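Local coordinates for BF1531-like N-terminal domain-containing protein (Bacteroides fragilis, PDB 3SLR) that is of uncharacterized function but, in this N-terminal part, holds magnesium in a phosphatase-type domain and probably acts as a hydrolase on ester bonds, at residues I233-E244 against K285-M296. Residues are numbered along the deposited sequence; the frame is centred on the assembly and turned at random.
Sequences IWGGVVGDDGWE and KAKEPFERNPEM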
loop_
_atom_site.group_PDB
_atom_site.type_symbol
_atom_site.label_atom_id
_atom_site.label_comp_id
_atom_site.label_asym_id
_atom_site.label_seq_id
_atom_site.Cartn_x
_atom_site.Cartn_y
_atom_site.Cartn_z
ATOM N N ILE A 233 1.559 -0.966 22.284
ATOM C CA ILE A 233 2.533 0.123 22.110
ATOM C C ILE A 233 3.698 0.116 23.118
ATOM O O ILE A 233 4.631 0.897 22.992
ATOM C CB ILE A 233 1.878 1.521 22.045
ATOM C CG1 ILE A 233 1.328 1.946 23.418
ATOM C CG2 ILE A 233 0.799 1.544 20.963
ATOM C CD1 ILE A 233 1.058 3.438 23.525
ATOM N N TRP A 234 3.624 -0.746 24.127
ATOM C CA TRP A 234 4.753 -0.976 25.031
ATOM C C TRP A 234 4.698 -2.424 25.488
ATOM O O TRP A 234 3.643 -3.046 25.447
ATOM C CB TRP A 234 4.761 -0.018 26.244
ATOM C CG TRP A 234 3.519 -0.060 27.136
ATOM C CD1 TRP A 234 3.020 -1.143 27.812
ATOM C CD2 TRP A 234 2.652 1.042 27.457
ATOM N NE1 TRP A 234 1.886 -0.783 28.517
ATOM C CE2 TRP A 234 1.644 0.552 28.317
ATOM C CE3 TRP A 234 2.624 2.395 27.090
ATOM C CZ2 TRP A 234 0.620 1.368 28.813
ATOM C CZ3 TRP A 234 1.613 3.202 27.587
ATOM C CH2 TRP A 234 0.626 2.688 28.443
ATOM N N GLY A 235 5.834 -2.974 25.897
ATOM C CA GLY A 235 5.847 -4.330 26.410
ATOM C C GLY A 235 5.414 -4.345 27.867
ATOM O O GLY A 235 5.727 -3.435 28.622
ATOM N N GLY A 236 4.694 -5.384 28.265
ATOM C CA GLY A 236 4.302 -5.521 29.652
ATOM C C GLY A 236 2.915 -4.994 29.935
ATOM O O GLY A 236 2.218 -4.504 29.045
ATOM N N VAL A 237 2.516 -5.098 31.196
ATOM C CA VAL A 237 1.171 -4.711 31.599
ATOM C C VAL A 237 1.309 -3.643 32.660
ATOM O O VAL A 237 1.843 -3.900 33.741
ATOM C CB VAL A 237 0.385 -5.923 32.131
ATOM C CG1 VAL A 237 -0.989 -5.494 32.656
ATOM C CG2 VAL A 237 0.236 -6.974 31.028
ATOM N N VAL A 238 0.863 -2.430 32.343
ATOM C CA VAL A 238 1.152 -1.288 33.193
ATOM C C VAL A 238 0.556 -1.443 34.593
ATOM O O VAL A 238 1.171 -1.034 35.595
ATOM C CB VAL A 238 0.737 0.052 32.533
ATOM C CG1 VAL A 238 -0.789 0.167 32.405
ATOM C CG2 VAL A 238 1.307 1.228 33.305
ATOM N N GLY A 239 -0.623 -2.056 34.654
ATOM C CA GLY A 239 -1.316 -2.271 35.913
ATOM C C GLY A 239 -0.543 -3.164 36.869
ATOM O O GLY A 239 -0.617 -2.981 38.086
ATOM N N ASP A 240 0.187 -4.137 36.327
ATOM C CA ASP A 240 0.954 -5.057 37.165
ATOM C C ASP A 240 2.401 -4.608 37.364
ATOM O O ASP A 240 2.962 -4.751 38.454
ATOM C CB ASP A 240 0.938 -6.473 36.576
ATOM C CG ASP A 240 -0.464 -7.058 36.486
ATOM O OD1 ASP A 240 -1.283 -6.811 37.401
ATOM O OD2 ASP A 240 -0.745 -7.770 35.498
ATOM N N ASP A 241 3.000 -4.060 36.313
ATOM C CA ASP A 241 4.445 -3.816 36.298
ATOM C C ASP A 241 4.842 -2.411 36.732
ATOM O O ASP A 241 5.959 -2.198 37.228
ATOM C CB ASP A 241 5.019 -4.110 34.914
ATOM C CG ASP A 241 4.761 -5.533 34.473
ATOM O OD1 ASP A 241 4.509 -6.379 35.357
ATOM O OD2 ASP A 241 4.806 -5.806 33.253
ATOM N N GLY A 242 3.933 -1.463 36.556
ATOM C CA GLY A 242 4.197 -0.074 36.879
ATOM C C GLY A 242 4.648 0.741 35.684
ATOM O O GLY A 242 5.298 0.224 34.764
ATOM N N TRP A 243 4.332 2.029 35.711
ATOM C CA TRP A 243 4.627 2.903 34.585
ATOM C C TRP A 243 6.122 2.992 34.287
ATOM O O TRP A 243 6.512 3.147 33.144
ATOM C CB TRP A 243 4.029 4.306 34.787
ATOM C CG TRP A 243 4.635 5.103 35.922
ATOM C CD1 TRP A 243 4.129 5.245 37.188
ATOM C CD2 TRP A 243 5.836 5.886 35.881
ATOM N NE1 TRP A 243 4.951 6.055 37.938
ATOM C CE2 TRP A 243 6.007 6.459 37.162
ATOM C CE3 TRP A 243 6.795 6.147 34.892
ATOM C CZ2 TRP A 243 7.090 7.282 37.474
ATOM C CZ3 TRP A 243 7.872 6.968 35.211
ATOM C CH2 TRP A 243 8.005 7.527 36.489
ATOM N N GLU A 244 6.964 2.900 35.310
ATOM C CA GLU A 244 8.400 2.988 35.056
ATOM C C GLU A 244 8.945 1.741 34.367
ATOM O O GLU A 244 10.027 1.772 33.780
ATOM C CB GLU A 244 9.191 3.292 36.334
ATOM C CG GLU A 244 8.827 2.453 37.524
ATOM C CD GLU A 244 7.712 3.072 38.349
ATOM O OE1 GLU A 244 8.000 3.901 39.243
ATOM O OE2 GLU A 244 6.544 2.722 38.111
ATOM N N LYS A 285 -3.951 5.129 35.449
ATOM C CA LYS A 285 -2.784 4.266 35.259
ATOM C C LYS A 285 -2.350 4.199 33.797
ATOM O O LYS A 285 -1.157 4.133 33.482
ATOM C CB LYS A 285 -3.090 2.851 35.754
ATOM C CG LYS A 285 -3.357 2.759 37.252
ATOM C CD LYS A 285 -3.359 1.304 37.718
ATOM C CE LYS A 285 -3.427 1.200 39.243
ATOM N NZ LYS A 285 -2.369 2.009 39.923
ATOM N N ALA A 286 -3.332 4.194 32.905
ATOM C CA ALA A 286 -3.070 4.091 31.480
ATOM C C ALA A 286 -2.389 5.340 30.956
ATOM O O ALA A 286 -1.572 5.259 30.046
ATOM C CB ALA A 286 -4.376 3.841 30.711
ATOM N N LYS A 287 -2.733 6.495 31.517
ATOM C CA LYS A 287 -2.139 7.764 31.084
ATOM C C LYS A 287 -0.758 8.018 31.691
ATOM O O LYS A 287 0.021 8.804 31.158
ATOM C CB LYS A 287 -3.051 8.939 31.427
ATOM C CG LYS A 287 -4.298 9.030 30.550
ATOM C CD LYS A 287 -5.221 10.162 30.991
ATOM C CE LYS A 287 -6.300 10.410 29.929
ATOM N NZ LYS A 287 -7.126 11.624 30.204
ATOM N N GLU A 288 -0.468 7.366 32.809
ATOM C CA GLU A 288 0.766 7.659 33.539
ATOM C C GLU A 288 2.059 7.528 32.722
ATOM O O GLU A 288 2.913 8.406 32.796
ATOM C CB GLU A 288 0.851 6.848 34.832
ATOM C CG GLU A 288 0.825 7.722 36.077
ATOM C CD GLU A 288 1.074 6.936 37.344
ATOM O OE1 GLU A 288 0.660 5.754 37.401
ATOM O OE2 GLU A 288 1.695 7.496 38.273
ATOM N N PRO A 289 2.203 6.449 31.929
ATOM C CA PRO A 289 3.440 6.346 31.143
ATOM C C PRO A 289 3.590 7.487 30.141
ATOM O O PRO A 289 4.698 7.978 29.967
ATOM C CB PRO A 289 3.294 5.005 30.419
ATOM C CG PRO A 289 2.336 4.225 31.240
ATOM C CD PRO A 289 1.369 5.242 31.801
ATOM N N PHE A 290 2.496 7.902 29.497
ATOM C CA PHE A 290 2.547 9.050 28.596
ATOM C C PHE A 290 3.055 10.275 29.333
ATOM O O PHE A 290 3.839 11.057 28.795
ATOM C CB PHE A 290 1.160 9.357 28.006
ATOM C CG PHE A 290 0.643 8.297 27.074
ATOM C CD1 PHE A 290 -0.038 7.192 27.565
ATOM C CD2 PHE A 290 0.830 8.407 25.701
ATOM C CE1 PHE A 290 -0.519 6.211 26.709
ATOM C CE2 PHE A 290 0.344 7.435 24.833
ATOM C CZ PHE A 290 -0.329 6.329 25.339
ATOM N N GLU A 291 2.593 10.432 30.569
ATOM C CA GLU A 291 2.900 11.611 31.374
ATOM C C GLU A 291 4.273 11.564 32.051
ATOM O O GLU A 291 4.934 12.594 32.156
ATOM C CB GLU A 291 1.823 11.814 32.447
ATOM C CG GLU A 291 0.402 11.955 31.904
ATOM C CD GLU A 291 -0.654 11.870 33.000
ATOM O OE1 GLU A 291 -0.403 11.204 34.031
ATOM O OE2 GLU A 291 -1.743 12.460 32.830
ATOM N N ARG A 292 4.695 10.382 32.505
ATOM C CA ARG A 292 5.855 10.276 33.414
ATOM C C ARG A 292 7.091 9.605 32.806
ATOM O O ARG A 292 8.214 9.871 33.236
ATOM C CB ARG A 292 5.494 9.493 34.684
ATOM C CG ARG A 292 4.214 9.914 35.415
ATOM C CD ARG A 292 4.424 11.038 36.428
ATOM N NE ARG A 292 5.475 10.773 37.418
ATOM C CZ ARG A 292 5.290 10.189 38.602
ATOM N NH1 ARG A 292 4.090 9.767 38.975
ATOM N NH2 ARG A 292 6.320 10.017 39.421
ATOM N N ASN A 293 6.884 8.706 31.848
ATOM C CA ASN A 293 7.986 7.925 31.285
ATOM C C ASN A 293 8.622 8.612 30.073
ATOM O O ASN A 293 8.015 8.699 29.010
ATOM C CB ASN A 293 7.515 6.502 30.949
ATOM C CG ASN A 293 8.665 5.553 30.617
ATOM O OD1 ASN A 293 9.645 5.943 29.985
ATOM N ND2 ASN A 293 8.538 4.294 31.031
ATOM N N PRO A 294 9.870 9.075 30.229
ATOM C CA PRO A 294 10.599 9.853 29.218
ATOM C C PRO A 294 10.906 9.069 27.948
ATOM O O PRO A 294 11.233 9.688 26.944
ATOM C CB PRO A 294 11.926 10.198 29.918
ATOM C CG PRO A 294 11.735 9.875 31.340
ATOM C CD PRO A 294 10.689 8.817 31.422
ATOM N N GLU A 295 10.836 7.741 27.994
ATOM C CA GLU A 295 11.133 6.937 26.815
ATOM C C GLU A 295 9.946 6.800 25.878
ATOM O O GLU A 295 10.092 6.283 24.784
ATOM C CB GLU A 295 11.652 5.541 27.179
ATOM C CG GLU A 295 13.149 5.479 27.445
ATOM C CD GLU A 295 13.986 6.076 26.318
ATOM O OE1 GLU A 295 14.053 5.478 25.222
ATOM O OE2 GLU A 295 14.574 7.156 26.529
HETATM N N MSE A 296 8.772 7.256 26.303
HETATM C CA MSE A 296 7.616 7.238 25.413
HETATM C C MSE A 296 7.862 8.148 24.207
HETATM O O MSE A 296 8.300 9.292 24.350
HETATM C CB MSE A 296 6.348 7.682 26.157
HETATM C CG MSE A 296 5.864 6.695 27.214
HETATM SE SE MSE A 296 5.074 5.084 26.458
HETATM C CE MSE A 296 3.429 5.854 25.701
HETATM O O HOH W 1 10.311 1.919 31.044
#
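Asn-293 ND2 spends both its hydrogens across this contact: one goes to Trp-243 O at 3.1 Å, the other to a water that in turn donates to Glu-244 O. The bond to Trp-243 is nearly straight (159°) and lies in the carbonyl plane, while Asn-293 OD1 takes Glu-295 N in an Asx turn, which fixes the amide's rotation. Trp-243 lies along the last turn of helix 283-292. Arg-292 CB sits over one face of its six-membered ring, a CH-pi contact 3.5 Å from the centroid, and the chain, bent at chi2 and chi3, sets a guanidinium face against Trp-243 CZ2, the planes 47° apart. Arg-292 NH1 also makes a long salt bridge, 3.4 Å, to Glu-288 OE2. Segment 233-244 follows the DxDx(T/V) sequence, consistent with a HAD-type phosphatase domain, and closes over the helix beside the magnesium site. Trp-234 donates NE1 to the metal ligand Asp-230 and sets CH2 against Pro-289 CG (3.6 Å), with Phe-290 CE1 at its edge. Selenomethionine Met-296 adds a Met-aromatic contact, SE lying 3.7 Å from Trp-234 CE3, and lays its CE over the centre of the Phe-290 ring. Ile-233 CD1 meets Phe-290 CZ at 3.7 Å.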